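Tyrosine-protein phosphatase YwqE (Bacillus subtilis, PDB 3QY7) removes phosphate from phosphotyrosine residues of the proteins YwqD, YwqF and Ssb, as a manganese-dependent, TIM-barrel phosphatase of the PHP-like type. Local coordinates at residues A29-H43 against I71-Y84. Sequence-based numbering, arbitrary orientation.
With FE (Fe (III) ion), chain C; FE (Fe (III) ion), chain B.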
loop_
_atom_site.group_PDB
_atom_site.type_symbol
_atom_site.label_atom_id
_atom_site.label_comp_id
_atom_site.label_asym_id
_atom_site.label_seq_id
_atom_site.Cartn_x
_atom_site.Cartn_y
_atom_site.Cartn_z
ATOM N N ALA A 29 9.591 4.742 11.643
ATOM C CA ALA A 29 8.606 5.507 10.888
ATOM C C ALA A 29 8.675 6.984 11.241
ATOM O O ALA A 29 8.708 7.837 10.362
ATOM C CB ALA A 29 7.184 4.953 11.119
ATOM N N VAL A 30 8.756 7.278 12.539
ATOM C CA VAL A 30 8.786 8.649 12.996
ATOM C C VAL A 30 10.064 9.339 12.497
ATOM O O VAL A 30 10.008 10.485 12.044
ATOM C CB VAL A 30 8.680 8.718 14.531
ATOM C CG1 VAL A 30 9.105 10.078 15.050
ATOM C CG2 VAL A 30 7.243 8.410 14.986
ATOM N N ARG A 31 11.190 8.636 12.555
ATOM C CA ARG A 31 12.468 9.201 12.059
ATOM C C ARG A 31 12.396 9.547 10.560
ATOM O O ARG A 31 13.055 10.481 10.095
ATOM C CB ARG A 31 13.654 8.297 12.377
ATOM C CG ARG A 31 13.938 8.147 13.880
ATOM C CD ARG A 31 15.279 7.488 14.135
ATOM N NE ARG A 31 15.521 6.355 13.242
ATOM C CZ ARG A 31 15.238 5.082 13.515
ATOM N NH1 ARG A 31 14.696 4.732 14.686
ATOM N NH2 ARG A 31 15.518 4.149 12.607
ATOM N N GLN A 32 11.538 8.833 9.836
ATOM C CA GLN A 32 11.322 9.050 8.401
ATOM C C GLN A 32 10.287 10.139 8.083
ATOM O O GLN A 32 10.027 10.426 6.905
ATOM C CB GLN A 32 10.908 7.716 7.736
ATOM C CG GLN A 32 12.009 6.681 7.621
ATOM C CD GLN A 32 12.916 6.901 6.416
ATOM O OE1 GLN A 32 12.806 7.909 5.718
ATOM N NE2 GLN A 32 13.782 5.934 6.145
ATOM N N GLY A 33 9.693 10.747 9.109
ATOM C CA GLY A 33 8.699 11.793 8.904
ATOM C C GLY A 33 7.272 11.302 8.785
ATOM O O GLY A 33 6.383 12.066 8.443
ATOM N N ILE A 34 7.047 10.025 9.085
ATOM C CA ILE A 34 5.694 9.473 9.080
ATOM C C ILE A 34 5.021 9.721 10.433
ATOM O O ILE A 34 5.626 9.440 11.473
ATOM C CB ILE A 34 5.740 7.961 8.734
ATOM C CG1 ILE A 34 6.372 7.763 7.339
ATOM C CG2 ILE A 34 4.353 7.319 8.870
ATOM C CD1 ILE A 34 6.825 6.321 7.021
ATOM N N ARG A 35 3.799 10.267 10.416
ATOM C CA ARG A 35 3.035 10.516 11.653
ATOM C C ARG A 35 1.837 9.586 11.754
ATOM O O ARG A 35 1.273 9.400 12.834
ATOM C CB ARG A 35 2.497 11.962 11.730
ATOM C CG ARG A 35 3.323 13.054 11.065
ATOM C CD ARG A 35 4.753 13.132 11.556
ATOM N NE ARG A 35 4.875 13.648 12.918
ATOM C CZ ARG A 35 5.256 12.927 13.972
ATOM N NH1 ARG A 35 5.552 11.635 13.844
ATOM N NH2 ARG A 35 5.346 13.510 15.162
ATOM N N THR A 36 1.436 9.027 10.615
ATOM C CA THR A 36 0.213 8.248 10.560
ATOM C C THR A 36 0.473 7.030 9.691
ATOM O O THR A 36 0.988 7.182 8.584
ATOM C CB THR A 36 -0.942 9.062 9.960
ATOM O OG1 THR A 36 -1.045 10.331 10.640
ATOM C CG2 THR A 36 -2.266 8.296 10.075
ATOM N N ILE A 37 0.119 5.844 10.190
ATOM C CA ILE A 37 0.255 4.607 9.429
ATOM C C ILE A 37 -1.097 3.953 9.322
ATOM O O ILE A 37 -1.788 3.792 10.323
ATOM C CB ILE A 37 1.248 3.615 10.097
ATOM C CG1 ILE A 37 2.673 4.170 9.977
ATOM C CG2 ILE A 37 1.111 2.215 9.439
ATOM C CD1 ILE A 37 3.755 3.346 10.656
ATOM N N ILE A 38 -1.488 3.572 8.107
ATOM C CA ILE A 38 -2.626 2.680 7.992
ATOM C C ILE A 38 -2.067 1.255 8.048
ATOM O O ILE A 38 -1.358 0.822 7.127
ATOM C CB ILE A 38 -3.429 2.887 6.700
ATOM C CG1 ILE A 38 -3.845 4.353 6.567
ATOM C CG2 ILE A 38 -4.644 1.966 6.693
ATOM C CD1 ILE A 38 -4.574 4.677 5.215
ATOM N N ALA A 39 -2.338 0.552 9.138
ATOM C CA ALA A 39 -1.874 -0.841 9.246
ATOM C C ALA A 39 -2.644 -1.667 8.253
ATOM O O ALA A 39 -3.870 -1.534 8.142
ATOM C CB ALA A 39 -2.064 -1.374 10.627
ATOM N N THR A 40 -1.923 -2.494 7.481
ATOM C CA THR A 40 -2.557 -3.312 6.444
ATOM C C THR A 40 -2.119 -4.771 6.569
ATOM O O THR A 40 -1.463 -5.296 5.647
ATOM C CB THR A 40 -2.228 -2.812 5.040
ATOM O OG1 THR A 40 -0.807 -2.764 4.870
ATOM C CG2 THR A 40 -2.790 -1.418 4.830
ATOM N N PRO A 41 -2.466 -5.418 7.700
ATOM C CA PRO A 41 -2.140 -6.844 7.832
ATOM C C PRO A 41 -2.817 -7.634 6.714
ATOM O O PRO A 41 -3.892 -7.240 6.240
ATOM C CB PRO A 41 -2.751 -7.229 9.177
ATOM C CG PRO A 41 -3.842 -6.230 9.420
ATOM C CD PRO A 41 -3.319 -4.947 8.812
ATOM N N HIS A 42 -2.198 -8.739 6.291
ATOM C CA HIS A 42 -2.841 -9.581 5.311
ATOM C C HIS A 42 -4.163 -10.062 5.901
ATOM O O HIS A 42 -4.233 -10.317 7.024
ATOM C CB HIS A 42 -1.952 -10.789 4.873
ATOM C CG HIS A 42 -0.702 -10.399 4.148
ATOM N ND1 HIS A 42 -0.645 -10.212 2.791
ATOM C CD2 HIS A 42 0.536 -10.168 4.606
ATOM C CE1 HIS A 42 0.564 -9.842 2.453
ATOM N NE2 HIS A 42 1.307 -9.799 3.537
ATOM N N HIS A 43 -5.210 -10.159 5.098
ATOM C CA HIS A 43 -6.504 -10.577 5.647
ATOM C C HIS A 43 -6.510 -12.060 6.039
ATOM O O HIS A 43 -7.240 -12.459 6.944
ATOM C CB HIS A 43 -7.659 -10.216 4.713
ATOM C CG HIS A 43 -7.781 -11.118 3.529
ATOM N ND1 HIS A 43 -8.882 -11.920 3.316
ATOM C CD2 HIS A 43 -6.942 -11.344 2.492
ATOM C CE1 HIS A 43 -8.714 -12.605 2.199
ATOM N NE2 HIS A 43 -7.543 -12.276 1.679
ATOM N N ILE A 71 5.725 7.814 21.727
ATOM C CA ILE A 71 6.043 7.813 20.290
ATOM C C ILE A 71 4.909 8.493 19.508
ATOM O O ILE A 71 3.761 8.051 19.579
ATOM C CB ILE A 71 6.286 6.382 19.770
ATOM C CG1 ILE A 71 7.451 5.735 20.538
ATOM C CG2 ILE A 71 6.531 6.412 18.232
ATOM C CD1 ILE A 71 7.575 4.233 20.359
ATOM N N PRO A 72 5.222 9.583 18.765
ATOM C CA PRO A 72 4.166 10.348 18.082
ATOM C C PRO A 72 3.777 9.700 16.750
ATOM O O PRO A 72 4.093 10.212 15.685
ATOM C CB PRO A 72 4.814 11.718 17.878
ATOM C CG PRO A 72 6.286 11.423 17.806
ATOM C CD PRO A 72 6.551 10.201 18.606
ATOM N N LEU A 73 3.105 8.570 16.832
ATOM C CA LEU A 73 2.602 7.889 15.664
ATOM C C LEU A 73 1.199 7.358 15.887
ATOM O O LEU A 73 0.963 6.781 16.880
ATOM C CB LEU A 73 3.506 6.745 15.289
ATOM C CG LEU A 73 3.101 6.130 13.951
ATOM C CD1 LEU A 73 3.943 6.489 12.897
ATOM C CD2 LEU A 73 2.788 4.700 13.977
ATOM N N HIS A 74 0.312 7.538 14.922
ATOM C CA HIS A 74 -1.072 7.051 15.029
ATOM C C HIS A 74 -1.310 5.972 13.985
ATOM O O HIS A 74 -1.041 6.181 12.797
ATOM C CB HIS A 74 -2.024 8.241 14.840
ATOM C CG HIS A 74 -3.491 7.932 14.969
ATOM N ND1 HIS A 74 -4.008 6.989 15.834
ATOM C CD2 HIS A 74 -4.560 8.532 14.395
ATOM C CE1 HIS A 74 -5.326 6.990 15.747
ATOM N NE2 HIS A 74 -5.686 7.923 14.889
ATOM N N VAL A 75 -1.770 4.811 14.453
ATOM C CA VAL A 75 -2.064 3.661 13.605
ATOM C C VAL A 75 -3.580 3.566 13.377
ATOM O O VAL A 75 -4.376 3.558 14.330
ATOM C CB VAL A 75 -1.527 2.351 14.234
ATOM C CG1 VAL A 75 -1.755 1.186 13.285
ATOM C CG2 VAL A 75 -0.035 2.496 14.521
ATOM N N LEU A 76 -3.958 3.518 12.097
ATOM C CA LEU A 76 -5.342 3.357 11.674
ATOM C C LEU A 76 -5.566 1.970 11.041
ATOM O O LEU A 76 -4.612 1.319 10.588
ATOM C CB LEU A 76 -5.710 4.467 10.688
ATOM C CG LEU A 76 -5.734 5.847 11.354
ATOM C CD1 LEU A 76 -5.799 6.909 10.288
ATOM C CD2 LEU A 76 -6.911 5.963 12.314
ATOM N N PRO A 77 -6.821 1.500 11.007
ATOM C CA PRO A 77 -7.066 0.138 10.545
ATOM C C PRO A 77 -7.169 0.011 9.018
ATOM O O PRO A 77 -7.586 0.954 8.339
ATOM C CB PRO A 77 -8.401 -0.214 11.216
ATOM C CG PRO A 77 -9.117 1.091 11.251
ATOM C CD PRO A 77 -8.045 2.120 11.552
ATOM N N GLY A 78 -6.790 -1.169 8.509
ATOM C CA GLY A 78 -6.864 -1.512 7.097
ATOM C C GLY A 78 -6.464 -2.974 6.941
ATOM O O GLY A 78 -6.274 -3.674 7.925
ATOM N N GLN A 79 -6.338 -3.411 5.692
ATOM C CA GLN A 79 -5.896 -4.773 5.370
ATOM C C GLN A 79 -5.217 -4.761 4.016
ATOM O O GLN A 79 -5.536 -3.945 3.149
ATOM C CB GLN A 79 -7.105 -5.728 5.266
ATOM C CG GLN A 79 -7.576 -6.307 6.575
ATOM C CD GLN A 79 -8.793 -7.202 6.386
ATOM O OE1 GLN A 79 -9.587 -7.007 5.471
ATOM N NE2 GLN A 79 -8.937 -8.185 7.270
ATOM N N GLU A 80 -4.276 -5.685 3.828
ATOM C CA GLU A 80 -3.803 -5.997 2.488
ATOM C C GLU A 80 -4.566 -7.255 2.072
ATOM O O GLU A 80 -4.470 -8.299 2.727
ATOM C CB GLU A 80 -2.288 -6.251 2.466
ATOM C CG GLU A 80 -1.796 -6.597 1.023
ATOM C CD GLU A 80 -0.304 -6.839 0.918
ATOM O OE1 GLU A 80 0.380 -6.761 1.933
ATOM O OE2 GLU A 80 0.166 -7.089 -0.200
ATOM N N ILE A 81 -5.353 -7.126 1.013
ATOM C CA ILE A 81 -6.275 -8.204 0.610
ATOM C C ILE A 81 -5.798 -8.874 -0.679
ATOM O O ILE A 81 -5.905 -8.317 -1.759
ATOM C CB ILE A 81 -7.702 -7.643 0.422
ATOM C CG1 ILE A 81 -8.144 -6.896 1.691
ATOM C CG2 ILE A 81 -8.688 -8.777 0.024
ATOM C CD1 ILE A 81 -9.405 -6.048 1.519
ATOM N N ARG A 82 -5.265 -10.085 -0.547
ATOM C CA ARG A 82 -4.962 -10.887 -1.720
ATOM C C ARG A 82 -6.264 -11.120 -2.470
ATOM O O ARG A 82 -7.235 -11.620 -1.889
ATOM C CB ARG A 82 -4.340 -12.218 -1.308
ATOM C CG ARG A 82 -4.127 -13.201 -2.466
ATOM C CD ARG A 82 -2.960 -12.756 -3.360
ATOM N NE ARG A 82 -1.692 -12.716 -2.633
ATOM C CZ ARG A 82 -0.926 -13.777 -2.392
ATOM N NH1 ARG A 82 -1.293 -14.984 -2.832
ATOM N NH2 ARG A 82 0.211 -13.632 -1.717
ATOM N N ILE A 83 -6.269 -10.775 -3.754
ATOM C CA ILE A 83 -7.479 -10.825 -4.572
ATOM C C ILE A 83 -8.123 -12.207 -4.512
ATOM O O ILE A 83 -7.434 -13.218 -4.466
ATOM C CB ILE A 83 -7.178 -10.394 -6.036
ATOM C CG1 ILE A 83 -8.463 -10.097 -6.824
ATOM C CG2 ILE A 83 -6.242 -11.397 -6.737
ATOM C CD1 ILE A 83 -8.218 -9.379 -8.153
ATOM N N TYR A 84 -9.447 -12.216 -4.448
ATOM C CA TYR A 84 -10.233 -13.450 -4.592
ATOM C C TYR A 84 -11.598 -13.067 -5.121
ATOM O O TYR A 84 -11.940 -11.887 -5.163
ATOM C CB TYR A 84 -10.291 -14.275 -3.291
ATOM C CG TYR A 84 -10.995 -13.625 -2.121
ATOM C CD1 TYR A 84 -10.339 -12.687 -1.321
ATOM C CD2 TYR A 84 -12.306 -13.965 -1.791
ATOM C CE1 TYR A 84 -10.973 -12.105 -0.240
ATOM C CE2 TYR A 84 -12.952 -13.383 -0.711
ATOM C CZ TYR A 84 -12.278 -12.445 0.064
ATOM O OH TYR A 84 -12.911 -11.866 1.147
HETATM FE FE FE C . 2.333 -5.876 2.146
HETATM FE FE FE B . 2.064 -7.796 -0.753
HETATM O O HOH W 1 0.980 11.244 15.100
HETATM O O HOH W 2 -7.095 -14.723 -0.629
HETATM O O HOH W 3 4.042 -8.757 -1.134
HETATM O O HOH W 4 2.822 -6.257 0.377
#
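Glu80 and His42 meet at the metal centre, beyond the paired strands 36-38 and 74-76, where their side chains run alongside each other, ring and carboxylate planes turned about 29° apart. Glu80 reaches the metals at full stretch, chi1 180° setting CG opposite its amide nitrogen, and its carboxylate bridges two iron ions, OE1 on one and OE2 on the other, each at 2.1 Å. Around Glu80 the backbones hold each other at two points: its N donates to Pro41 O, and its O receives His43 N at 3.1 Å.

Just beyond, His43 lies over Ile81, whose CG2 sits under one ring face, 4.1 Å from the centroid, a CH-pi contact. The Tyr84 ring is nearly parallel to His43 (7°) but slid aside, with little overlap.

Further back, strands 36-38 and 74-76 pair in parallel, from His74 N to Arg35 O through to Ala39 N and Leu76 O at 2.8 Å. On one face Leu73 CD2 packs against Ile37 CD1 (3.7 Å), while Leu73 CD1 reaches Ala29 and Ile34; on the other, Thr36 CG2 touches Leu76 CD1. Joined through helix 52-68, these strands form a beta-alpha-beta unit of the TIM barrel, with metal ligands carried beyond the strand ends, as is usual in this fold.

His5, His7 and Asp194 bind one iron and Glu108 and His136 the other; a water bridges the two ions, whereas His42 belongs to the magnesium site. Strand 2-3 flanks 36-38, helix 52-68 packs on Val75 and Pro41, and strand 104-108 continues the barrel beside 80-82.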